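Dihydroorotase (Saccharomyces cerevisiae S288C, PDB 6L0A) catalyses the reversible, zinc-dependent interconversion of N-carbamoyl-L-aspartate and dihydroorotate, the third step of de novo pyrimidine biosynthesis. Local coordinates at residues C[131-137]-C[174-180]; C[206-212]-C[252-258]; C[124-128]-C[171-175]. All coordinates share one frame; numbering follows the deposited sequence.

Contact 1. Residues C[131-137]-C[174-180]; sequences NLVLNLH and LKIILEH. With ZN (zinc ion), chain L.
Strand 133-136 runs parallel to strand 175-178, their axes 4.7 Å apart and inclined by 19°. Leu134 N and O bond Lys175 O and Ile177 N; Leu136 N and O repeat this with Ile177 O and Glu179 N. Leu134, Leu136 and Ile176 suit one face as branched aliphatics; there Leu136 CD1 lies 3.6 Å from Ile176 CG2 beneath helix 156-170. On the other, Val133 CG1 meets Ile177 CD1, and Lys175 lays CB against Val133 CG2 and CE by Asn131 OD1, its NZ salt-bridged to Glu313. Farther along, Asn135 OD1 bonds Tyr39 OH while Asn135 ND2 donates to Glu179 OE2 (2.8 Å), on the anti side but tilted out of the carboxylate plane. Glu179 folds back at chi2 (-70°), its OE1 held by Thr208 OG1 and His14 ND1. With an alanine here the carboxylate is gone, and His14 ND1, Thr208 OG1 and Asn135 ND2 would probably each lose a partner. At the C-terminal ends His137 ND1 (2.4 Å) and His180 NE2 (2.1 Å) bind one zinc ion, the rings an offset edge-to-face pair (His180 edge, His137 face), while Glu139 holds His137 NE2. Such a beta-alpha-beta unit, with metal ligands at its C-terminal strand ends, is typical of TIM-barrel amidohydrolases.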
loop_
_atom_site.group_PDB
_atom_site.type_symbol
_atom_site.label_atom_id
_atom_site.label_comp_id
_atom_site.label_asym_id
_atom_site.label_seq_id
_atom_site.Cartn_x
_atom_site.Cartn_y
_atom_site.Cartn_z
ATOM N N ASN C 131 34.121 18.370 4.423
ATOM C CA ASN C 131 34.100 16.907 4.389
ATOM C C ASN C 131 32.920 16.347 5.184
ATOM O O ASN C 131 33.042 15.338 5.882
ATOM C CB ASN C 131 35.422 16.310 4.884
ATOM C CG ASN C 131 35.628 14.873 4.403
ATOM O OD1 ASN C 131 34.988 14.428 3.442
ATOM N ND2 ASN C 131 36.516 14.139 5.075
ATOM N N LEU C 132 31.771 17.007 5.077
ATOM C CA LEU C 132 30.533 16.540 5.682
ATOM C C LEU C 132 29.762 15.686 4.680
ATOM O O LEU C 132 29.915 15.832 3.465
ATOM C CB LEU C 132 29.668 17.718 6.134
ATOM C CG LEU C 132 30.170 18.650 7.249
ATOM C CD1 LEU C 132 29.251 19.846 7.402
ATOM C CD2 LEU C 132 30.276 17.895 8.586
ATOM N N VAL C 133 28.915 14.790 5.204
ATOM C CA VAL C 133 28.164 13.852 4.369
ATOM C C VAL C 133 26.815 14.469 4.039
ATOM O O VAL C 133 26.164 15.040 4.911
ATOM C CB VAL C 133 27.994 12.499 5.087
ATOM C CG1 VAL C 133 27.056 11.585 4.294
ATOM C CG2 VAL C 133 29.353 11.840 5.329
ATOM N N LEU C 134 26.390 14.376 2.780
ATOM C CA LEU C 134 25.052 14.817 2.398
ATOM C C LEU C 134 24.178 13.571 2.302
ATOM O O LEU C 134 24.404 12.723 1.438
ATOM C CB LEU C 134 25.074 15.583 1.076
ATOM C CG LEU C 134 23.698 15.908 0.490
ATOM C CD1 LEU C 134 22.916 16.839 1.421
ATOM C CD2 LEU C 134 23.832 16.510 -0.915
ATOM N N ASN C 135 23.196 13.456 3.202
ATOM C CA ASN C 135 22.276 12.324 3.242
ATOM C C ASN C 135 21.006 12.693 2.495
ATOM O O ASN C 135 20.371 13.692 2.816
ATOM C CB ASN C 135 21.923 11.961 4.681
ATOM C CG ASN C 135 23.140 11.866 5.573
ATOM O OD1 ASN C 135 23.499 12.823 6.257
ATOM N ND2 ASN C 135 23.753 10.697 5.601
ATOM N N LEU C 136 20.616 11.867 1.532
ATOM C CA LEU C 136 19.460 12.154 0.701
ATOM C C LEU C 136 18.368 11.124 0.967
ATOM O O LEU C 136 18.610 9.923 0.846
ATOM C CB LEU C 136 19.848 12.138 -0.774
ATOM C CG LEU C 136 20.921 13.146 -1.193
ATOM C CD1 LEU C 136 21.300 12.917 -2.637
ATOM C CD2 LEU C 136 20.410 14.572 -0.973
ATOM N N HIS C 137 17.183 11.595 1.340
ATOM C CA HIS C 137 15.966 10.806 1.172
ATOM C C HIS C 137 15.589 10.970 -0.289
ATOM O O HIS C 137 14.984 11.971 -0.680
ATOM C CB HIS C 137 14.849 11.276 2.098
ATOM C CG HIS C 137 13.619 10.431 2.011
ATOM N ND1 HIS C 137 13.101 9.750 3.097
ATOM C CD2 HIS C 137 12.812 10.138 0.962
ATOM C CE1 HIS C 137 12.021 9.087 2.721
ATOM N NE2 HIS C 137 11.823 9.304 1.431
ATOM N N LEU C 174 32.146 15.645 -2.662
ATOM C CA LEU C 174 31.197 15.548 -1.558
ATOM C C LEU C 174 30.788 14.096 -1.338
ATOM O O LEU C 174 30.387 13.408 -2.279
ATOM C CB LEU C 174 29.973 16.416 -1.862
ATOM C CG LEU C 174 28.785 16.444 -0.900
ATOM C CD1 LEU C 174 29.229 16.974 0.451
ATOM C CD2 LEU C 174 27.641 17.287 -1.466
ATOM N N LYS C 175 30.888 13.628 -0.095
ATOM C CA LYS C 175 30.328 12.329 0.251
ATOM C C LYS C 175 28.806 12.428 0.261
ATOM O O LYS C 175 28.235 13.296 0.932
ATOM C CB LYS C 175 30.853 11.869 1.615
ATOM C CG LYS C 175 32.304 11.393 1.582
ATOM C CD LYS C 175 32.728 10.738 2.894
ATOM C CE LYS C 175 33.169 11.759 3.942
ATOM N NZ LYS C 175 33.693 11.111 5.190
ATOM N N ILE C 176 28.149 11.569 -0.514
ATOM C CA ILE C 176 26.696 11.583 -0.647
ATOM C C ILE C 176 26.181 10.175 -0.403
ATOM O O ILE C 176 26.738 9.200 -0.921
ATOM C CB ILE C 176 26.250 12.080 -2.037
ATOM C CG1 ILE C 176 26.721 13.505 -2.304
ATOM C CG2 ILE C 176 24.728 12.013 -2.181
ATOM C CD1 ILE C 176 26.459 13.947 -3.741
ATOM N N ILE C 177 25.111 10.060 0.372
ATOM C CA ILE C 177 24.482 8.770 0.601
ATOM C C ILE C 177 23.052 8.817 0.095
ATOM O O ILE C 177 22.272 9.691 0.491
ATOM C CB ILE C 177 24.501 8.360 2.083
ATOM C CG1 ILE C 177 25.935 8.289 2.608
ATOM C CG2 ILE C 177 23.808 6.998 2.247
ATOM C CD1 ILE C 177 26.021 7.935 4.077
ATOM N N LEU C 178 22.709 7.868 -0.761
ATOM C CA LEU C 178 21.310 7.609 -1.084
ATOM C C LEU C 178 20.771 6.714 0.025
ATOM O O LEU C 178 21.016 5.509 0.041
ATOM C CB LEU C 178 21.190 6.962 -2.459
ATOM C CG LEU C 178 19.767 6.780 -3.009
ATOM C CD1 LEU C 178 18.996 8.096 -3.096
ATOM C CD2 LEU C 178 19.804 6.087 -4.363
ATOM N N GLU C 179 20.066 7.317 0.982
ATOM C CA GLU C 179 19.610 6.591 2.154
ATOM C C GLU C 179 18.521 5.585 1.784
ATOM O O GLU C 179 17.783 5.765 0.815
ATOM C CB GLU C 179 19.078 7.566 3.211
ATOM C CG GLU C 179 20.128 8.547 3.752
ATOM C CD GLU C 179 21.169 7.862 4.620
ATOM O OE1 GLU C 179 20.875 6.761 5.123
ATOM O OE2 GLU C 179 22.281 8.420 4.815
ATOM N N HIS C 180 18.425 4.527 2.590
ATOM C CA HIS C 180 17.417 3.470 2.471
ATOM C C HIS C 180 16.920 3.216 1.052
ATOM O O HIS C 180 15.748 3.481 0.741
ATOM C CB HIS C 180 16.224 3.762 3.407
ATOM C CG HIS C 180 15.762 5.191 3.426
ATOM N ND1 HIS C 180 15.471 5.905 2.282
ATOM C CD2 HIS C 180 15.503 6.024 4.463
ATOM C CE1 HIS C 180 15.077 7.123 2.614
ATOM N NE2 HIS C 180 15.086 7.222 3.933
HETATM ZN ZN ZN L . 13.615 8.382 4.963
HETATM O O HOH W 1 32.157 15.090 2.065
HETATM O O HOH W 2 32.985 12.466 7.774
#

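Contact 2. Residues C[206-212]-C[252-258]; sequences AATLTAH and YFFFGSD. With ZN (zinc ion), chain K; LMR ((2S)-2-hydroxybutanedioic acid), chain M.
Tyr252 O accepts a hydrogen bond from Ala207 N, opening the pairing of two parallel strands in the TIM-barrel-type fold of this metallo-dependent hydrolase; strands 206-209 and 253-255 cross at -38°. Phe253 follows with its ring edge against Ala207 CB, 4.0 Å from Phe253 CD1, where a small methyl leaves room for the ring beside helix 184-193. Phe254 N donates to Ala207 O, and Phe254 O receives Leu209 N. With CG held between its own backbone N and carbonyl carbon (chi1 50°), the Phe254 ring swings back across the neighbouring strand: Phe254 CE1 lies 3.6 Å from Ala206 CB and CE2 equally near Thr208 CG2, so alanine and threonine offer methyls to one large ring. Phe255 instead lies on the side of Leu209, its ring edge facing Ala211 N, near helices 283-293 and 300-312. At Gly256 a side chain would crowd Thr208 CB; Gly256 N donates to Leu209 O from above the carbonyl plane. A water joins Gly256 O to Thr208 OG1, whose hydroxyl also bonds Glu179. Ser257 O takes a 2.6 Å bond from a second water that also contacts His212 ND1. Finally Asp258 CB packs 3.9 Å from Thr210 CG2. Its carboxylate enters the active site, where His14 and His16 bind the same metal: Asp258 OD1 coordinates the zinc ion at 2.0 Å, and malate O1A binds that ion at 2.5 Å.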
loop_
_atom_site.group_PDB
_atom_site.type_symbol
_atom_site.label_atom_id
_atom_site.label_comp_id
_atom_site.label_asym_id
_atom_site.label_seq_id
_atom_site.Cartn_x
_atom_site.Cartn_y
_atom_site.Cartn_z
ATOM N N ALA C 206 27.505 6.435 -1.565
ATOM C CA ALA C 206 27.099 5.170 -0.985
ATOM C C ALA C 206 25.582 5.141 -0.867
ATOM O O ALA C 206 24.896 6.119 -1.161
ATOM C CB ALA C 206 27.755 4.949 0.377
ATOM N N ALA C 207 25.076 3.991 -0.447
ATOM C CA ALA C 207 23.656 3.799 -0.203
ATOM C C ALA C 207 23.521 2.992 1.072
ATOM O O ALA C 207 24.311 2.076 1.317
ATOM C CB ALA C 207 22.974 3.070 -1.364
ATOM N N THR C 208 22.553 3.351 1.903
ATOM C CA THR C 208 22.264 2.525 3.062
ATOM C C THR C 208 21.078 1.616 2.753
ATOM O O THR C 208 20.231 1.931 1.914
ATOM C CB THR C 208 21.986 3.366 4.308
ATOM O OG1 THR C 208 20.938 4.313 4.038
ATOM C CG2 THR C 208 23.271 4.100 4.778
ATOM N N LEU C 209 21.057 0.456 3.401
ATOM C CA LEU C 209 19.946 -0.477 3.291
ATOM C C LEU C 209 19.410 -0.754 4.683
ATOM O O LEU C 209 20.181 -0.932 5.628
ATOM C CB LEU C 209 20.376 -1.778 2.607
ATOM C CG LEU C 209 20.909 -1.580 1.180
ATOM C CD1 LEU C 209 21.577 -2.859 0.687
ATOM C CD2 LEU C 209 19.786 -1.156 0.227
ATOM N N THR C 210 18.087 -0.752 4.813
ATOM C CA THR C 210 17.440 -0.982 6.088
ATOM C C THR C 210 17.300 -2.473 6.340
ATOM O O THR C 210 17.506 -3.301 5.451
ATOM C CB THR C 210 16.047 -0.369 6.118
ATOM O OG1 THR C 210 15.207 -1.113 5.222
ATOM C CG2 THR C 210 16.085 1.100 5.702
ATOM N N ALA C 211 16.919 -2.804 7.566
ATOM C CA ALA C 211 16.536 -4.180 7.860
ATOM C C ALA C 211 15.225 -4.534 7.172
ATOM O O ALA C 211 15.104 -5.595 6.551
ATOM C CB ALA C 211 16.422 -4.384 9.369
ATOM N N HIS C 212 14.231 -3.647 7.248
ATOM C CA HIS C 212 12.891 -4.071 6.838
ATOM C C HIS C 212 12.754 -4.173 5.321
ATOM O O HIS C 212 11.950 -4.973 4.832
ATOM C CB HIS C 212 11.822 -3.151 7.432
ATOM C CG HIS C 212 12.088 -1.685 7.265
ATOM N ND1 HIS C 212 12.970 -0.990 8.067
ATOM C CD2 HIS C 212 11.545 -0.775 6.425
ATOM C CE1 HIS C 212 12.972 0.284 7.712
ATOM N NE2 HIS C 212 12.107 0.443 6.725
ATOM N N TYR C 252 30.161 0.150 -0.962
ATOM C CA TYR C 252 29.248 1.269 -1.141
ATOM C C TYR C 252 27.815 0.930 -0.734
ATOM O O TYR C 252 26.897 1.708 -1.035
ATOM C CB TYR C 252 29.288 1.778 -2.586
ATOM C CG TYR C 252 29.443 0.713 -3.657
ATOM C CD1 TYR C 252 30.700 0.354 -4.135
ATOM C CD2 TYR C 252 28.330 0.089 -4.210
ATOM C CE1 TYR C 252 30.846 -0.605 -5.125
ATOM C CE2 TYR C 252 28.464 -0.874 -5.202
ATOM C CZ TYR C 252 29.723 -1.213 -5.657
ATOM O OH TYR C 252 29.857 -2.169 -6.643
ATOM N N PHE C 253 27.608 -0.202 -0.053
ATOM C CA PHE C 253 26.341 -0.529 0.598
ATOM C C PHE C 253 26.632 -0.840 2.058
ATOM O O PHE C 253 27.528 -1.638 2.352
ATOM C CB PHE C 253 25.641 -1.734 -0.063
ATOM C CG PHE C 253 25.311 -1.538 -1.520
ATOM C CD1 PHE C 253 24.397 -0.578 -1.916
ATOM C CD2 PHE C 253 25.899 -2.337 -2.494
ATOM C CE1 PHE C 253 24.095 -0.396 -3.256
ATOM C CE2 PHE C 253 25.589 -2.165 -3.834
ATOM C CZ PHE C 253 24.688 -1.195 -4.214
ATOM N N PHE C 254 25.904 -0.207 2.977
ATOM C CA PHE C 254 26.043 -0.571 4.380
ATOM C C PHE C 254 24.743 -0.274 5.111
ATOM O O PHE C 254 23.796 0.269 4.542
ATOM C CB PHE C 254 27.258 0.117 5.044
ATOM C CG PHE C 254 27.349 1.608 4.830
ATOM C CD1 PHE C 254 28.142 2.129 3.821
ATOM C CD2 PHE C 254 26.691 2.489 5.682
ATOM C CE1 PHE C 254 28.262 3.506 3.643
ATOM C CE2 PHE C 254 26.806 3.864 5.507
ATOM C CZ PHE C 254 27.593 4.369 4.485
ATOM N N PHE C 255 24.709 -0.664 6.385
ATOM C CA PHE C 255 23.475 -0.725 7.159
ATOM C C PHE C 255 23.064 0.648 7.666
ATOM O O PHE C 255 23.848 1.336 8.329
ATOM C CB PHE C 255 23.660 -1.663 8.350
ATOM C CG PHE C 255 22.460 -1.780 9.248
ATOM C CD1 PHE C 255 21.213 -2.091 8.732
ATOM C CD2 PHE C 255 22.596 -1.619 10.627
ATOM C CE1 PHE C 255 20.121 -2.227 9.575
ATOM C CE2 PHE C 255 21.511 -1.762 11.474
ATOM C CZ PHE C 255 20.267 -2.071 10.943
ATOM N N GLY C 256 21.822 1.030 7.376
ATOM C CA GLY C 256 21.181 2.138 8.066
ATOM C C GLY C 256 19.752 1.716 8.320
ATOM O O GLY C 256 19.016 1.474 7.361
ATOM N N SER C 257 19.351 1.579 9.581
ATOM C CA SER C 257 18.076 0.921 9.857
ATOM C C SER C 257 16.890 1.763 9.416
ATOM O O SER C 257 15.844 1.219 9.040
ATOM C CB SER C 257 17.951 0.614 11.349
ATOM O OG SER C 257 17.862 1.803 12.113
ATOM N N ASP C 258 17.023 3.083 9.482
ATOM C CA ASP C 258 15.867 3.975 9.463
ATOM C C ASP C 258 14.816 3.500 10.458
ATOM O O ASP C 258 13.615 3.540 10.190
ATOM C CB ASP C 258 15.265 4.100 8.059
ATOM C CG ASP C 258 14.325 5.285 7.946
ATOM O OD1 ASP C 258 14.419 6.172 8.817
ATOM O OD2 ASP C 258 13.464 5.318 7.031
HETATM ZN ZN ZN K . 14.926 8.108 8.356
HETATM C C1 LMR M . 11.518 8.301 7.002
HETATM O O1A LMR M . 12.730 7.967 7.079
HETATM O O1B LMR M . 11.062 8.502 5.857
HETATM C C2 LMR M . 10.606 8.478 8.239
HETATM O O2 LMR M . 9.496 7.605 8.316
HETATM C C3 LMR M . 11.346 8.114 9.483
HETATM C C4 LMR M . 10.544 8.892 10.500
HETATM O O4A LMR M . 9.335 8.595 10.797
HETATM O O4B LMR M . 11.168 9.844 10.988
HETATM O O HOH W 3 18.613 3.584 5.737
HETATM O O HOH W 4 15.183 -1.292 9.565
HETATM O O HOH W 5 12.426 3.238 5.522
#

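Contact 3. Residues C[124-128]-C[171-175]; sequences FKAMQ and FPNLK
Phe171 lays its ring against one side of helix 121-130, where the type I beta turn Phe171-Leu174 leads from helix 156-170 into strand 175-178, within the alpha/beta layer of the TIM-barrel-type fold. The packing depends on how each side chain leaves its backbone. The helix backbone holds Phe124 CB over the Phe171 face, 3.6 Å from the ring centroid and 16° off the normal, a CH-pi contact. With CG anti to its carbonyl carbon (chi1 -58°), Phe124 sends its own ring on toward the barrel strands, touching Leu134, and presents an edge to the same phenylalanine in an offset edge-to-face pair with planes at 85°. The two rings thus pack edge to face rather than flat. Lys125 starts out away from the turn but bends the same way at chi2, chi3 and chi4, so that the chain curls back and Lys125 CE reaches the Phe171 edge, 3.4 Å from Phe171 CE2. The long aliphatic part of a lysine suits this border, covering the ring's rim while belonging to a residue exposed to solvent. Tyr121, one turn earlier on the helix, also meets Phe171 edge-to-face.

Gln128 does the polar work. Its chain is extended through chi1 and chi2, long enough to carry the amide across to the turn, where NE2 sits at the Phe171 edge. Gln128 OE1 accepts from Asn173 N at 3.0 Å, the donor tilted from the plane of the amide carbonyl. A glutamine fits because methylenes can pass beside Asn173 CB before the carbonyl meets a backbone N-H. Next to Gln128 on the helix, Met127 CB packs on Leu174 CD1 at 4.0 Å, and Leu174 CD2 approaches Phe124 CB. A water completes the junction, lying 2.7 Å from Gln128 O and 2.8 Å from Asn173 O and bridging the two carbonyls.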
loop_
_atom_site.group_PDB
_atom_site.type_symbol
_atom_site.label_atom_id
_atom_site.label_comp_id
_atom_site.label_asym_id
_atom_site.label_seq_id
_atom_site.Cartn_x
_atom_site.Cartn_y
_atom_site.Cartn_z
ATOM N N PHE C 124 25.879 23.101 -0.100
ATOM C CA PHE C 124 26.647 21.933 -0.528
ATOM C C PHE C 124 28.119 22.273 -0.734
ATOM O O PHE C 124 28.996 21.439 -0.461
ATOM C CB PHE C 124 26.059 21.348 -1.817
ATOM C CG PHE C 124 24.617 20.942 -1.702
ATOM C CD1 PHE C 124 24.083 20.553 -0.482
ATOM C CD2 PHE C 124 23.790 20.953 -2.813
ATOM C CE1 PHE C 124 22.751 20.168 -0.375
ATOM C CE2 PHE C 124 22.439 20.580 -2.708
ATOM C CZ PHE C 124 21.928 20.185 -1.491
ATOM N N LYS C 125 28.412 23.488 -1.210
ATOM C CA LYS C 125 29.807 23.894 -1.338
ATOM C C LYS C 125 30.487 23.943 0.023
ATOM O O LYS C 125 31.618 23.468 0.178
ATOM C CB LYS C 125 29.895 25.253 -2.046
ATOM C CG LYS C 125 31.290 25.636 -2.587
ATOM C CD LYS C 125 32.058 24.459 -3.231
ATOM C CE LYS C 125 31.358 23.821 -4.445
ATOM N NZ LYS C 125 31.197 24.690 -5.652
ATOM N N ALA C 126 29.800 24.489 1.030
ATOM C CA ALA C 126 30.365 24.523 2.379
ATOM C C ALA C 126 30.533 23.114 2.940
ATOM O O ALA C 126 31.576 22.786 3.519
ATOM C CB ALA C 126 29.481 25.376 3.293
ATOM N N MET C 127 29.522 22.257 2.762
ATOM C CA MET C 127 29.658 20.868 3.196
ATOM C C MET C 127 30.855 20.193 2.543
ATOM O O MET C 127 31.598 19.452 3.202
ATOM C CB MET C 127 28.383 20.087 2.876
ATOM C CG MET C 127 27.195 20.527 3.694
ATOM S SD MET C 127 25.703 19.658 3.179
ATOM C CE MET C 127 26.164 18.000 3.699
ATOM N N GLN C 128 31.034 20.405 1.234
ATOM C CA GLN C 128 32.137 19.765 0.519
ATOM C C GLN C 128 33.481 20.196 1.097
ATOM O O GLN C 128 34.376 19.366 1.310
ATOM C CB GLN C 128 32.049 20.101 -0.973
ATOM C CG GLN C 128 33.048 19.359 -1.862
ATOM C CD GLN C 128 32.787 19.575 -3.350
ATOM O OE1 GLN C 128 32.655 18.614 -4.119
ATOM N NE2 GLN C 128 32.715 20.840 -3.764
ATOM N N PHE C 171 29.274 18.284 -7.443
ATOM C CA PHE C 171 30.063 18.335 -6.211
ATOM C C PHE C 171 30.843 17.035 -6.091
ATOM O O PHE C 171 30.549 16.195 -5.233
ATOM C CB PHE C 171 29.173 18.567 -4.987
ATOM C CG PHE C 171 28.437 19.875 -5.012
ATOM C CD1 PHE C 171 27.165 19.957 -5.545
ATOM C CD2 PHE C 171 29.029 21.031 -4.514
ATOM C CE1 PHE C 171 26.484 21.160 -5.577
ATOM C CE2 PHE C 171 28.353 22.245 -4.542
ATOM C CZ PHE C 171 27.078 22.310 -5.068
ATOM N N PRO C 172 31.874 16.853 -6.926
ATOM C CA PRO C 172 32.495 15.523 -7.062
ATOM C C PRO C 172 33.281 15.058 -5.843
ATOM O O PRO C 172 33.575 13.860 -5.749
ATOM C CB PRO C 172 33.415 15.696 -8.279
ATOM C CG PRO C 172 33.772 17.147 -8.250
ATOM C CD PRO C 172 32.533 17.862 -7.776
ATOM N N ASN C 173 33.632 15.945 -4.915
ATOM C CA ASN C 173 34.353 15.558 -3.710
ATOM C C ASN C 173 33.440 15.380 -2.506
ATOM O O ASN C 173 33.918 14.990 -1.432
ATOM C CB ASN C 173 35.436 16.588 -3.378
ATOM C CG ASN C 173 36.519 16.650 -4.438
ATOM O OD1 ASN C 173 36.963 15.621 -4.950
ATOM N ND2 ASN C 173 36.944 17.863 -4.779
ATOM N N LEU C 174 32.146 15.645 -2.662
ATOM C CA LEU C 174 31.197 15.548 -1.558
ATOM C C LEU C 174 30.788 14.096 -1.338
ATOM O O LEU C 174 30.387 13.408 -2.279
ATOM C CB LEU C 174 29.973 16.416 -1.862
ATOM C CG LEU C 174 28.785 16.444 -0.900
ATOM C CD1 LEU C 174 29.229 16.974 0.451
ATOM C CD2 LEU C 174 27.641 17.287 -1.466
ATOM N N LYS C 175 30.888 13.628 -0.095
ATOM C CA LYS C 175 30.328 12.329 0.251
ATOM C C LYS C 175 28.806 12.428 0.261
ATOM O O LYS C 175 28.235 13.296 0.932
ATOM C CB LYS C 175 30.853 11.869 1.615
ATOM C CG LYS C 175 32.304 11.393 1.582
ATOM C CD LYS C 175 32.728 10.738 2.894
ATOM C CE LYS C 175 33.169 11.759 3.942
ATOM N NZ LYS C 175 33.693 11.111 5.190
HETATM O O HOH W 6 33.998 16.699 0.797
#

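Contacts 1 and 2 are buried pairings of parallel strands in the same parallel sheet of the barrel, while contact 3 lies about 20 Å from the chain's centre and is only partly buried. Strands 175-178 and 205-209 are neighbours, so Leu178 N meets Ala206 O and Glu179 OE1 meets Thr208 OG1 between contacts 1 and 2. Each serves a different zinc of the binuclear site from its C-terminal strand ends, contact 1 with two histidines and contact 2 with a carboxylate. Contact 3 shares Leu174 and Lys175 with contact 1, at the other end of the strand. There aromatic and aliphatic packing, one side-chain amide and water replace the regular backbone bonding and metal coordination.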